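Local coordinates for protein putative acyl-CoA thioester hydrolase (Yersinia pestis KIM10+, PDB 5DM5) that probably hydrolyses acyl-CoA thioesters, as a hexameric hot-dog-fold thioesterase, at residues A88-T93 against I98-E103. Residues are numbered along the deposited sequence; the frame is centred on the assembly and turned at random.
Sequences ARCIKT and ITINIE
Arg89 and Asn101 form a hydrogen-bonded pair in an antiparallel beta hairpin of the hot-dog sheet. Arg89 N reaches Asn101 O at 2.9 Å, and Asn101 N returns to Arg89 O. A classic beta bulge sets Ile91 and Lys92 both opposite Thr99. Thr99 O is gripped twice: Ile91 N donates at 2.9 Å, nearly in line with the carbonyl, and Lys92 N at 3.3 Å on a lone pair in its plane. Thr99 N bonds in turn to Lys92 O.

Ala88, Cys90, Ile98, Ile100 and Ile102 make one face of the hairpin largely apolar. Cys90 SG, anti to its backbone N (chi1 -179°), lies 3.8 Å from Ile98 CG2, and Ala88 CB packs on Ile100 CG2. From helix 43-60, Ile59 touches Cys90 and Met48 touches Ile102.

On the other face, Arg89 and Asn101 run side by side, Asn101 CB over one guanidinium face, displaced toward its rim. The arginine chain bends at chi3 (35°), leading NE away from Glu103 OE2; CD is closest, at 3.6 Å. Glu103 OE1 accepts a hydrogen bond from Trp105 NE1. OE2 sits at the guanidinium edge, in a long salt bridge to Arg89 NH1 (3.8 Å), the two planes nearly perpendicular (88°).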
ATOM      1  N   ALA B  88      12.008  21.220  -8.550  1.00 35.62           N
ATOM      2  CA  ALA B  88      12.086  22.109  -7.410  1.00 36.78           C
ATOM      3  C   ALA B  88      13.160  23.151  -7.634  1.00 42.70           C
ATOM      4  O   ALA B  88      14.189  22.861  -8.227  1.00 46.80           O
ATOM      5  CB  ALA B  88      12.353  21.336  -6.160  1.00 37.19           C
ATOM      6  N   ARG B  89      12.898  24.381  -7.213  1.00 42.79           N
ATOM      7  CA  ARG B  89      13.893  25.435  -7.304  1.00 43.08           C
ATOM      8  C   ARG B  89      14.003  26.166  -6.013  1.00 45.82           C
ATOM      9  O   ARG B  89      13.044  26.810  -5.628  1.00 47.08           O
ATOM     10  CB  ARG B  89      13.495  26.488  -8.316  1.00 44.81           C
ATOM     11  CG  ARG B  89      12.990  25.999  -9.584  1.00 47.80           C
ATOM     12  CD  ARG B  89      12.117  27.039 -10.184  1.00 51.79           C
ATOM     13  NE  ARG B  89      12.597  28.378  -9.887  1.00 49.94           N
ATOM     14  CZ  ARG B  89      11.911  29.472 -10.180  1.00 52.58           C
ATOM     15  NH1 ARG B  89      10.749  29.372 -10.812  1.00 52.65           N
ATOM     16  NH2 ARG B  89      12.392  30.661  -9.869  1.00 58.84           N
ATOM     17  N   CYS B  90      15.158  26.150  -5.365  1.00 49.11           N
ATOM     18  CA  CYS B  90      15.298  26.983  -4.175  1.00 52.19           C
ATOM     19  C   CYS B  90      15.322  28.437  -4.622  1.00 54.57           C
ATOM     20  O   CYS B  90      15.755  28.739  -5.735  1.00 60.17           O
ATOM     21  CB  CYS B  90      16.555  26.656  -3.371  1.00 54.45           C
ATOM     22  SG  CYS B  90      16.715  27.678  -1.877  1.00 62.62           S
ATOM     23  N   ILE B  91      14.813  29.328  -3.778  1.00 52.89           N
ATOM     24  CA  ILE B  91      14.773  30.751  -4.097  1.00 53.64           C
ATOM     25  C   ILE B  91      15.368  31.586  -2.957  1.00 56.99           C
ATOM     26  O   ILE B  91      16.143  32.520  -3.173  1.00 70.89           O
ATOM     27  CB  ILE B  91      13.338  31.219  -4.394  1.00 48.41           C
ATOM     28  CG1 ILE B  91      12.731  30.384  -5.514  1.00 49.00           C
ATOM     29  CG2 ILE B  91      13.323  32.668  -4.810  1.00 54.24           C
ATOM     30  CD1 ILE B  91      11.319  30.765  -5.836  1.00 50.85           C
ATOM     31  N   LYS B  92      15.019  31.191  -1.741  1.00 51.29           N
ATOM     32  CA  LYS B  92      15.347  31.903  -0.520  1.00 47.14           C
ATOM     33  C   LYS B  92      16.050  31.001   0.456  1.00 45.39           C
ATOM     34  O   LYS B  92      15.831  29.803   0.491  1.00 46.23           O
ATOM     35  CB  LYS B  92      14.087  32.453   0.149  1.00 52.58           C
ATOM     36  CG  LYS B  92      14.318  33.103   1.513  1.00 57.48           C
ATOM     37  CD  LYS B  92      13.023  33.153   2.336  1.00 58.33           C
ATOM     38  CE  LYS B  92      13.243  33.667   3.764  1.00 52.90           C
ATOM     39  NZ  LYS B  92      11.984  33.634   4.558  1.00 51.10           N
ATOM     40  N   THR B  93      17.020  31.585   1.121  1.00 45.03           N
ATOM     41  CA  THR B  93      17.703  31.008   2.249  1.00 41.43           C
ATOM     42  C   THR B  93      17.629  32.022   3.407  1.00 44.98           C
ATOM     43  O   THR B  93      17.875  33.213   3.230  1.00 54.62           O
ATOM     44  CB  THR B  93      19.124  30.610   1.861  1.00 41.97           C
ATOM     45  OG1 THR B  93      19.035  29.586   0.875  1.00 39.26           O
ATOM     46  CG2 THR B  93      19.877  30.069   3.019  1.00 46.90           C
ATOM     47  N   ILE B  98      14.373  27.709   4.361  1.00 45.16           N
ATOM     48  CA  ILE B  98      14.430  27.501   2.906  1.00 44.99           C
ATOM     49  C   ILE B  98      13.108  27.597   2.122  1.00 44.27           C
ATOM     50  O   ILE B  98      12.197  26.792   2.340  1.00 44.90           O
ATOM     51  CB  ILE B  98      15.038  26.129   2.592  1.00 44.41           C
ATOM     52  CG1 ILE B  98      16.402  26.027   3.256  1.00 46.33           C
ATOM     53  CG2 ILE B  98      15.153  25.915   1.089  1.00 41.28           C
ATOM     54  CD1 ILE B  98      17.065  24.711   3.029  1.00 48.02           C
ATOM     55  N   THR B  99      12.973  28.612   1.267  1.00 44.25           N
ATOM     56  CA  THR B  99      11.795  28.721   0.408  1.00 44.17           C
ATOM     57  C   THR B  99      12.047  28.176  -1.004  1.00 46.20           C
ATOM     58  O   THR B  99      12.929  28.647  -1.696  1.00 50.25           O
ATOM     59  CB  THR B  99      11.332  30.167   0.305  1.00 47.97           C
ATOM     60  OG1 THR B  99      11.058  30.679   1.618  1.00 45.30           O
ATOM     61  CG2 THR B  99      10.088  30.245  -0.548  1.00 44.74           C
ATOM     62  N   ILE B 100      11.234  27.222  -1.447  1.00 45.37           N
ATOM     63  CA  ILE B 100      11.430  26.555  -2.737  1.00 45.88           C
ATOM     64  C   ILE B 100      10.178  26.502  -3.595  1.00 41.53           C
ATOM     65  O   ILE B 100       9.160  25.989  -3.155  1.00 43.25           O
ATOM     66  CB  ILE B 100      11.937  25.096  -2.543  1.00 48.46           C
ATOM     67  CG1 ILE B 100      13.323  25.092  -1.894  1.00 52.86           C
ATOM     68  CG2 ILE B 100      12.004  24.361  -3.866  1.00 46.79           C
ATOM     69  CD1 ILE B 100      13.892  23.716  -1.676  1.00 62.46           C
ATOM     70  N   ASN B 101      10.283  26.968  -4.838  1.00 40.33           N
ATOM     71  CA  ASN B 101       9.172  26.940  -5.770  1.00 40.87           C
ATOM     72  C   ASN B 101       9.161  25.598  -6.478  1.00 43.42           C
ATOM     73  O   ASN B 101      10.115  25.256  -7.168  1.00 47.10           O
ATOM     74  CB  ASN B 101       9.289  28.059  -6.802  1.00 41.96           C
ATOM     75  CG  ASN B 101       8.039  28.196  -7.668  1.00 46.57           C
ATOM     76  OD1 ASN B 101       7.040  28.792  -7.256  1.00 46.79           O
ATOM     77  ND2 ASN B 101       8.060  27.563  -8.833  1.00 62.98           N
ATOM     78  N   ILE B 102       8.040  24.889  -6.371  1.00 45.55           N
ATOM     79  CA  ILE B 102       7.889  23.522  -6.870  1.00 42.83           C
ATOM     80  C   ILE B 102       6.876  23.433  -7.985  1.00 43.52           C
ATOM     81  O   ILE B 102       5.752  23.916  -7.848  1.00 48.39           O
ATOM     82  CB  ILE B 102       7.470  22.565  -5.737  1.00 42.92           C
ATOM     83  CG1 ILE B 102       8.559  22.549  -4.657  1.00 48.91           C
ATOM     84  CG2 ILE B 102       7.259  21.165  -6.270  1.00 41.75           C
ATOM     85  CD1 ILE B 102       8.271  21.661  -3.458  1.00 43.99           C
ATOM     86  N   GLU B 103       7.272  22.745  -9.051  1.00 42.02           N
ATOM     87  CA  GLU B 103       6.484  22.624 -10.268  1.00 45.14           C
ATOM     88  C   GLU B 103       6.103  21.178 -10.566  1.00 42.07           C
ATOM     89  O   GLU B 103       6.959  20.312 -10.559  1.00 45.24           O
ATOM     90  CB  GLU B 103       7.335  23.151 -11.432  1.00 54.00           C
ATOM     91  CG  GLU B 103       7.936  24.561 -11.229  1.00 61.99           C
ATOM     92  CD  GLU B 103       8.820  25.016 -12.394  1.00 52.36           C
ATOM     93  OE1 GLU B 103       8.957  24.272 -13.388  1.00 55.65           O
ATOM     94  OE2 GLU B 103       9.387  26.120 -12.312  1.00 57.02           O
TER